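Local coordinates for polyhomeotic-proximal chromatin protein (Drosophila melanogaster, PDB 1KW4) that maintains the repressed state of homeotic genes as a Polycomb group subunit of the PRC1 complex, and whose SAM domain, the part described here, forms a helical polymer, at residues L52-K55 with H56-A60. The protein carries 1 engineered substitution. Numbering follows the deposited sequence.
Sequences LKEK and HLVNA
L57 N and V58 N turn back to K53 O and E54 O and open the short helix 54-60 of the SAM domain, with K53 as its N-cap residue. The bond from V58 N to E54 O is short and nearly straight, 2.9 Å at 175°. That from L57 N to K53 O is longer. H56, three residues after the N-cap, accepts the N-H of K53 with its ring. Its CG lies anti to its own carbonyl carbon (chi1 -60°), which turns the ring back toward K53. K53 N donates to H56 ND1 at 3.3 Å, from a position tilted out of the ring plane. K55 lies along the same imidazole. Its CG makes a CH-pi contact over one face, 3.9 Å from the ring centroid and displaced toward the rim. Just before the helix, L52 CD2 packs on H56 CB at 3.7 Å, and L52 CD1 meets L57 CD2 at 4.0 Å. L52 and L57 also touch F39 of helix 36-41. L57 is buried and reaches A68 and V72 of helix 65-78, so the middle of the short helix is packed against both helices. E54 bends at chi2 (-86°) and brings OE2 to within 3.0 Å of V58 CG2, a close contact, not a hydrogen bond. One residue on, K55 O accepts N59 N at 2.8 Å and, weakly, the side-chain amide N59 ND2 at 3.1 Å.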
loop_
_atom_site.group_PDB
_atom_site.type_symbol
_atom_site.label_atom_id
_atom_site.label_comp_id
_atom_site.label_asym_id
_atom_site.label_seq_id
_atom_site.Cartn_x
_atom_site.Cartn_y
_atom_site.Cartn_z
ATOM N N LEU A 52 2.256 -3.234 -6.949
ATOM C CA LEU A 52 1.725 -4.240 -6.036
ATOM C C LEU A 52 0.402 -4.857 -6.473
ATOM O O LEU A 52 -0.587 -4.158 -6.689
ATOM C CB LEU A 52 1.566 -3.654 -4.628
ATOM C CG LEU A 52 2.790 -3.716 -3.713
ATOM C CD1 LEU A 52 2.516 -2.945 -2.421
ATOM C CD2 LEU A 52 3.117 -5.170 -3.406
ATOM N N LYS A 53 0.395 -6.179 -6.598
ATOM C CA LYS A 53 -0.805 -6.905 -6.986
ATOM C C LYS A 53 -1.289 -7.684 -5.772
ATOM O O LYS A 53 -0.553 -7.857 -4.805
ATOM C CB LYS A 53 -0.499 -7.887 -8.121
ATOM C CG LYS A 53 -0.020 -7.248 -9.413
ATOM C CD LYS A 53 0.322 -8.324 -10.437
ATOM C CE LYS A 53 0.776 -7.724 -11.760
ATOM N NZ LYS A 53 1.138 -8.789 -12.742
ATOM N N GLU A 54 -2.525 -8.160 -5.831
ATOM C CA GLU A 54 -3.096 -8.933 -4.737
ATOM C C GLU A 54 -2.187 -10.111 -4.353
ATOM O O GLU A 54 -2.003 -10.398 -3.170
ATOM C CB GLU A 54 -4.494 -9.416 -5.142
ATOM C CG GLU A 54 -5.198 -10.315 -4.140
ATOM C CD GLU A 54 -4.825 -11.770 -4.307
ATOM O OE1 GLU A 54 -4.901 -12.269 -5.449
ATOM O OE2 GLU A 54 -4.461 -12.416 -3.301
ATOM N N LYS A 55 -1.598 -10.771 -5.350
ATOM C CA LYS A 55 -0.715 -11.916 -5.101
ATOM C C LYS A 55 0.492 -11.569 -4.226
ATOM O O LYS A 55 0.883 -12.348 -3.355
ATOM C CB LYS A 55 -0.210 -12.504 -6.427
ATOM C CG LYS A 55 0.847 -11.646 -7.117
ATOM C CD LYS A 55 1.525 -12.363 -8.279
ATOM C CE LYS A 55 0.616 -12.475 -9.489
ATOM N NZ LYS A 55 1.332 -13.089 -10.647
ATOM N N HIS A 56 1.089 -10.405 -4.471
ATOM C CA HIS A 56 2.252 -9.955 -3.715
ATOM C C HIS A 56 1.888 -9.639 -2.269
ATOM O O HIS A 56 2.640 -9.952 -1.345
ATOM C CB HIS A 56 2.845 -8.707 -4.373
ATOM C CG HIS A 56 3.301 -8.928 -5.781
ATOM N ND1 HIS A 56 3.153 -7.977 -6.767
ATOM C CD2 HIS A 56 3.921 -9.982 -6.363
ATOM C CE1 HIS A 56 3.662 -8.438 -7.898
ATOM N NE2 HIS A 56 4.134 -9.651 -7.680
ATOM N N LEU A 57 0.736 -9.004 -2.086
ATOM C CA LEU A 57 0.256 -8.632 -0.760
ATOM C C LEU A 57 -0.062 -9.862 0.083
ATOM O O LEU A 57 0.415 -9.993 1.210
ATOM C CB LEU A 57 -1.001 -7.762 -0.886
ATOM C CG LEU A 57 -0.815 -6.397 -1.559
ATOM C CD1 LEU A 57 -2.164 -5.764 -1.862
ATOM C CD2 LEU A 57 0.008 -5.504 -0.654
ATOM N N VAL A 58 -0.871 -10.758 -0.472
ATOM C CA VAL A 58 -1.272 -11.970 0.232
ATOM C C VAL A 58 -0.138 -12.984 0.363
ATOM O O VAL A 58 0.195 -13.412 1.468
ATOM C CB VAL A 58 -2.475 -12.642 -0.475
ATOM C CG1 VAL A 58 -2.830 -13.950 0.222
ATOM C CG2 VAL A 58 -3.673 -11.703 -0.467
ATOM N N ASN A 59 0.466 -13.359 -0.760
ATOM C CA ASN A 59 1.545 -14.341 -0.740
ATOM C C ASN A 59 2.872 -13.812 -0.206
ATOM O O ASN A 59 3.391 -14.317 0.789
ATOM C CB ASN A 59 1.752 -14.927 -2.142
ATOM C CG ASN A 59 0.527 -15.664 -2.650
ATOM O OD1 ASN A 59 0.023 -16.579 -1.997
ATOM N ND2 ASN A 59 0.042 -15.269 -3.824
ATOM N N ALA A 60 3.418 -12.794 -0.861
ATOM C CA ALA A 60 4.697 -12.226 -0.451
ATOM C C ALA A 60 4.682 -11.514 0.900
ATOM O O ALA A 60 5.626 -11.639 1.676
ATOM C CB ALA A 60 5.213 -11.279 -1.532
#